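Local coordinates for protein orotidine 5'-phosphate decarboxylase (Lactobacillus acidophilus, PDB 3TFX) that probably catalyses the decarboxylation of orotidine 5'-monophosphate to UMP, the last step of de novo UMP synthesis, as a homodimer, at residues K21-F33 against I219-K233. Residues are numbered along the deposited sequence; the frame is centred on the assembly and turned at random.
Sequences KILSKLGDPHDVF and ITLASDPKAAYEAIK
Tyr229 reaches from helix 225-236 to the start of strand 33-36, where its OH accepts the N-H of Phe33 at 3.0 Å (152° at the hydrogen); the same hydroxyl also hydrogen-bonds Val7 O. With CG anti to the backbone N (chi1 -171°), the ring extends away from its helix, its edge against Leu26 O and Val32, while Lys233 CE lies 3.4 Å above the middle of one face. A phenylalanine here would probably still fill the space but leave Phe33 N and Val7 O without this shared buried partner.

Lys233 suits its place because its long chain can cross that face and still present a charge: NZ donates to Asp31 O at 2.6 Å, in the carbonyl plane on a lone pair, and forms a salt bridge with Glu230 OE2 at 2.9 Å. A water links that carboxylate oxygen to Leu26 O.

Apolar contacts join the other ends of the segments. Leu26 CD2 touches both Ile219 CG2 (3.9 Å) and Pro225 CB, which lie on the same side of it, its side chain crossing both at roughly right angles, and Ile22 sets CD1 against the backbone of Thr220. Proline suits position 225, right after the N-cap Asp224, because the first turn of a helix needs no N-H there; its CB packs by Lys25 O. The extended Lys226 chain runs past Gly27, where a CB at this positive phi would press on Leu26 O and crowd Lys226 CE.

In this TIM barrel, the contact packs the end of helix 16-24 and the loop into the second strand against the two helices following the eighth, outside the seam where strands 7-10 and 212-215 lie side by side.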
loop_
_atom_site.group_PDB
_atom_site.type_symbol
_atom_site.label_atom_id
_atom_site.label_comp_id
_atom_site.label_asym_id
_atom_site.label_seq_id
_atom_site.Cartn_x
_atom_site.Cartn_y
_atom_site.Cartn_z
ATOM N N LYS A 21 -5.976 -24.686 4.996
ATOM C CA LYS A 21 -6.856 -25.631 4.325
ATOM C C LYS A 21 -6.764 -25.598 2.786
ATOM O O LYS A 21 -6.630 -26.654 2.152
ATOM C CB LYS A 21 -8.303 -25.464 4.803
ATOM C CG LYS A 21 -9.303 -26.378 4.070
ATOM C CD LYS A 21 -10.152 -27.199 5.038
ATOM C CE LYS A 21 -11.485 -26.521 5.332
ATOM N NZ LYS A 21 -12.456 -27.488 5.947
ATOM N N ILE A 22 -6.833 -24.415 2.175
ATOM C CA ILE A 22 -6.655 -24.346 0.715
ATOM C C ILE A 22 -5.269 -24.818 0.294
ATOM O O ILE A 22 -5.142 -25.553 -0.677
ATOM C CB ILE A 22 -7.038 -22.960 0.064
ATOM C CG1 ILE A 22 -6.976 -23.048 -1.458
ATOM C CG2 ILE A 22 -6.157 -21.802 0.564
ATOM C CD1 ILE A 22 -7.965 -24.042 -2.057
ATOM N N LEU A 23 -4.244 -24.424 1.049
ATOM C CA LEU A 23 -2.862 -24.820 0.770
ATOM C C LEU A 23 -2.661 -26.332 0.799
ATOM O O LEU A 23 -1.950 -26.886 -0.049
ATOM C CB LEU A 23 -1.902 -24.142 1.747
ATOM C CG LEU A 23 -1.109 -22.890 1.348
ATOM C CD1 LEU A 23 -1.874 -21.982 0.431
ATOM C CD2 LEU A 23 -0.669 -22.138 2.579
ATOM N N SER A 24 -3.291 -27.004 1.764
ATOM C CA SER A 24 -3.219 -28.467 1.856
ATOM C C SER A 24 -3.755 -29.172 0.601
ATOM O O SER A 24 -3.469 -30.350 0.364
ATOM C CB SER A 24 -3.970 -28.958 3.085
ATOM O OG SER A 24 -5.369 -28.926 2.855
ATOM N N LYS A 25 -4.513 -28.442 -0.209
ATOM C CA LYS A 25 -5.102 -29.006 -1.418
ATOM C C LYS A 25 -4.403 -28.599 -2.712
ATOM O O LYS A 25 -4.891 -28.929 -3.782
ATOM C CB LYS A 25 -6.572 -28.601 -1.512
ATOM C CG LYS A 25 -7.437 -29.135 -0.384
ATOM C CD LYS A 25 -8.849 -28.607 -0.540
ATOM C CE LYS A 25 -9.683 -28.875 0.683
ATOM N NZ LYS A 25 -10.901 -28.023 0.641
ATOM N N LEU A 26 -3.284 -27.875 -2.627
ATOM C CA LEU A 26 -2.662 -27.318 -3.830
ATOM C C LEU A 26 -1.478 -28.137 -4.303
ATOM O O LEU A 26 -1.023 -28.009 -5.452
ATOM C CB LEU A 26 -2.275 -25.840 -3.641
ATOM C CG LEU A 26 -3.440 -24.854 -3.474
ATOM C CD1 LEU A 26 -2.928 -23.417 -3.343
ATOM C CD2 LEU A 26 -4.427 -24.963 -4.623
ATOM N N GLY A 27 -0.987 -28.984 -3.416
ATOM C CA GLY A 27 0.105 -29.886 -3.754
ATOM C C GLY A 27 1.300 -29.698 -2.862
ATOM O O GLY A 27 1.187 -29.163 -1.761
ATOM N N ASP A 28 2.454 -30.140 -3.351
ATOM C CA ASP A 28 3.702 -30.023 -2.612
ATOM C C ASP A 28 4.095 -28.549 -2.611
ATOM O O ASP A 28 3.983 -27.891 -3.652
ATOM C CB ASP A 28 4.791 -30.867 -3.273
ATOM C CG ASP A 28 4.530 -32.372 -3.177
ATOM O OD1 ASP A 28 3.984 -32.846 -2.153
ATOM O OD2 ASP A 28 4.913 -33.098 -4.125
ATOM N N PRO A 29 4.524 -28.017 -1.447
ATOM C CA PRO A 29 4.835 -26.599 -1.321
ATOM C C PRO A 29 5.766 -26.070 -2.411
ATOM O O PRO A 29 5.554 -24.979 -2.905
ATOM C CB PRO A 29 5.484 -26.513 0.065
ATOM C CG PRO A 29 4.780 -27.575 0.851
ATOM C CD PRO A 29 4.495 -28.690 -0.124
ATOM N N HIS A 30 6.750 -26.863 -2.806
ATOM C CA HIS A 30 7.712 -26.464 -3.833
ATOM C C HIS A 30 7.120 -26.330 -5.228
ATOM O O HIS A 30 7.775 -25.797 -6.125
ATOM C CB HIS A 30 8.919 -27.408 -3.836
ATOM C CG HIS A 30 9.771 -27.272 -2.610
ATOM N ND1 HIS A 30 10.686 -26.253 -2.449
ATOM C CD2 HIS A 30 9.824 -28.008 -1.472
ATOM C CE1 HIS A 30 11.280 -26.377 -1.277
ATOM N NE2 HIS A 30 10.773 -27.432 -0.662
ATOM N N ASP A 31 5.879 -26.792 -5.391
ATOM C CA ASP A 31 5.162 -26.678 -6.651
ATOM C C ASP A 31 4.077 -25.596 -6.588
ATOM O O ASP A 31 3.302 -25.447 -7.521
ATOM C CB ASP A 31 4.537 -28.034 -7.039
ATOM C CG ASP A 31 5.573 -29.155 -7.140
ATOM O OD1 ASP A 31 6.737 -28.856 -7.474
ATOM O OD2 ASP A 31 5.230 -30.331 -6.865
ATOM N N VAL A 32 3.995 -24.860 -5.485
ATOM C CA VAL A 32 2.907 -23.901 -5.359
ATOM C C VAL A 32 3.337 -22.458 -5.130
ATOM O O VAL A 32 4.255 -22.158 -4.350
ATOM C CB VAL A 32 1.708 -24.409 -4.472
ATOM C CG1 VAL A 32 1.994 -25.754 -3.799
ATOM C CG2 VAL A 32 1.185 -23.349 -3.515
ATOM N N PHE A 33 2.674 -21.589 -5.886
ATOM C CA PHE A 33 2.974 -20.176 -5.953
ATOM C C PHE A 33 1.640 -19.505 -5.667
ATOM O O PHE A 33 0.687 -19.661 -6.431
ATOM C CB PHE A 33 3.487 -19.827 -7.369
ATOM C CG PHE A 33 4.244 -18.501 -7.477
ATOM C CD1 PHE A 33 5.190 -18.319 -8.485
ATOM C CD2 PHE A 33 4.015 -17.445 -6.589
ATOM C CE1 PHE A 33 5.887 -17.112 -8.625
ATOM C CE2 PHE A 33 4.723 -16.231 -6.706
ATOM C CZ PHE A 33 5.659 -16.067 -7.731
ATOM N N ILE A 219 -9.428 -22.218 -9.432
ATOM C CA ILE A 219 -8.626 -23.184 -8.705
ATOM C C ILE A 219 -9.093 -23.379 -7.260
ATOM O O ILE A 219 -9.321 -24.506 -6.837
ATOM C CB ILE A 219 -7.120 -22.823 -8.705
ATOM C CG1 ILE A 219 -6.526 -22.885 -10.123
ATOM C CG2 ILE A 219 -6.356 -23.759 -7.766
ATOM C CD1 ILE A 219 -5.096 -22.246 -10.248
ATOM N N THR A 220 -9.252 -22.284 -6.518
ATOM C CA THR A 220 -9.473 -22.360 -5.083
ATOM C C THR A 220 -10.858 -22.894 -4.733
ATOM O O THR A 220 -11.072 -23.337 -3.623
ATOM C CB THR A 220 -9.300 -20.981 -4.408
ATOM O OG1 THR A 220 -10.234 -20.056 -4.975
ATOM C CG2 THR A 220 -7.881 -20.457 -4.605
ATOM N N LEU A 221 -11.790 -22.816 -5.681
ATOM C CA LEU A 221 -13.138 -23.331 -5.487
ATOM C C LEU A 221 -13.402 -24.547 -6.382
ATOM O O LEU A 221 -14.538 -25.018 -6.479
ATOM C CB LEU A 221 -14.180 -22.230 -5.720
ATOM C CG LEU A 221 -14.096 -21.009 -4.784
ATOM C CD1 LEU A 221 -15.239 -20.064 -5.070
ATOM C CD2 LEU A 221 -14.102 -21.389 -3.299
ATOM N N ALA A 222 -12.354 -25.069 -7.026
ATOM C CA ALA A 222 -12.515 -26.301 -7.808
ATOM C C ALA A 222 -12.773 -27.442 -6.846
ATOM O O ALA A 222 -12.355 -27.380 -5.684
ATOM C CB ALA A 222 -11.287 -26.589 -8.666
ATOM N N SER A 223 -13.475 -28.468 -7.322
ATOM C CA SER A 223 -13.710 -29.681 -6.531
ATOM C C SER A 223 -12.413 -30.438 -6.247
ATOM O O SER A 223 -12.277 -31.080 -5.188
ATOM C CB SER A 223 -14.731 -30.591 -7.233
ATOM O OG SER A 223 -16.062 -30.077 -7.112
ATOM N N ASP A 224 -11.466 -30.344 -7.186
ATOM C CA ASP A 224 -10.103 -30.863 -7.022
ATOM C C ASP A 224 -9.132 -29.706 -7.330
ATOM O O ASP A 224 -8.732 -29.521 -8.483
ATOM C CB ASP A 224 -9.880 -32.037 -7.987
ATOM C CG ASP A 224 -8.592 -32.828 -7.692
ATOM O OD1 ASP A 224 -7.667 -32.311 -7.004
ATOM O OD2 ASP A 224 -8.514 -33.989 -8.161
ATOM N N PRO A 225 -8.788 -28.882 -6.311
ATOM C CA PRO A 225 -7.934 -27.729 -6.619
ATOM C C PRO A 225 -6.549 -28.091 -7.169
ATOM O O PRO A 225 -6.043 -27.386 -8.031
ATOM C CB PRO A 225 -7.825 -27.003 -5.276
ATOM C CG PRO A 225 -9.148 -27.290 -4.609
ATOM C CD PRO A 225 -9.411 -28.756 -4.974
ATOM N N LYS A 226 -5.945 -29.167 -6.669
ATOM C CA LYS A 226 -4.637 -29.577 -7.139
ATOM C C LYS A 226 -4.657 -29.918 -8.639
ATOM O O LYS A 226 -3.823 -29.419 -9.418
ATOM C CB LYS A 226 -4.103 -30.747 -6.324
ATOM C CG LYS A 226 -2.661 -31.088 -6.658
ATOM C CD LYS A 226 -2.147 -32.252 -5.834
ATOM C CE LYS A 226 -0.829 -32.770 -6.407
ATOM N NZ LYS A 226 -0.369 -33.971 -5.652
ATOM N N ALA A 227 -5.635 -30.724 -9.049
ATOM C CA ALA A 227 -5.743 -31.104 -10.452
ATOM C C ALA A 227 -6.139 -29.911 -11.339
ATOM O O ALA A 227 -5.714 -29.826 -12.482
ATOM C CB ALA A 227 -6.714 -32.260 -10.620
ATOM N N ALA A 228 -6.939 -28.985 -10.815
ATOM C CA ALA A 228 -7.258 -27.773 -11.570
ATOM C C ALA A 228 -6.015 -26.912 -11.771
ATOM O O ALA A 228 -5.849 -26.303 -12.819
ATOM C CB ALA A 228 -8.344 -26.976 -10.883
ATOM N N TYR A 229 -5.152 -26.887 -10.764
ATOM C CA TYR A 229 -3.910 -26.098 -10.771
ATOM C C TYR A 229 -2.912 -26.684 -11.770
ATOM O O TYR A 229 -2.331 -25.969 -12.584
ATOM C CB TYR A 229 -3.319 -26.079 -9.348
ATOM C CG TYR A 229 -2.137 -25.145 -9.092
ATOM C CD1 TYR A 229 -1.907 -24.021 -9.887
ATOM C CD2 TYR A 229 -1.281 -25.366 -8.010
ATOM C CE1 TYR A 229 -0.827 -23.149 -9.632
ATOM C CE2 TYR A 229 -0.195 -24.504 -7.739
ATOM C CZ TYR A 229 0.017 -23.390 -8.551
ATOM O OH TYR A 229 1.079 -22.532 -8.303
ATOM N N GLU A 230 -2.723 -27.998 -11.696
ATOM C CA GLU A 230 -1.779 -28.697 -12.561
ATOM C C GLU A 230 -2.227 -28.615 -14.024
ATOM O O GLU A 230 -1.398 -28.446 -14.920
ATOM C CB GLU A 230 -1.628 -30.166 -12.120
ATOM C CG GLU A 230 -0.828 -30.396 -10.819
ATOM C CD GLU A 230 0.547 -29.739 -10.827
ATOM O OE1 GLU A 230 1.370 -30.047 -11.722
ATOM O OE2 GLU A 230 0.811 -28.905 -9.933
ATOM N N ALA A 231 -3.537 -28.742 -14.265
ATOM C CA ALA A 231 -4.077 -28.593 -15.626
ATOM C C ALA A 231 -3.844 -27.184 -16.196
ATOM O O ALA A 231 -3.581 -27.013 -17.390
ATOM C CB ALA A 231 -5.557 -28.925 -15.652
ATOM N N ILE A 232 -3.932 -26.169 -15.342
ATOM C CA ILE A 232 -3.710 -24.809 -15.802
ATOM C C ILE A 232 -2.221 -24.522 -16.059
ATOM O O ILE A 232 -1.886 -23.866 -17.045
ATOM C CB ILE A 232 -4.353 -23.777 -14.862
ATOM C CG1 ILE A 232 -5.878 -23.765 -15.080
ATOM C CG2 ILE A 232 -3.765 -22.392 -15.123
ATOM C CD1 ILE A 232 -6.667 -23.087 -13.960
ATOM N N LYS A 233 -1.348 -25.034 -15.193
ATOM C CA LYS A 233 0.107 -24.941 -15.388
ATOM C C LYS A 233 0.483 -25.536 -16.738
ATOM O O LYS A 233 1.248 -24.942 -17.507
ATOM C CB LYS A 233 0.872 -25.704 -14.295
ATOM C CG LYS A 233 0.877 -25.068 -12.916
ATOM C CD LYS A 233 1.904 -25.753 -12.051
ATOM C CE LYS A 233 1.440 -25.824 -10.626
ATOM N NZ LYS A 233 2.418 -26.528 -9.739
HETATM O O HOH W 1 0.913 -28.730 -7.396
#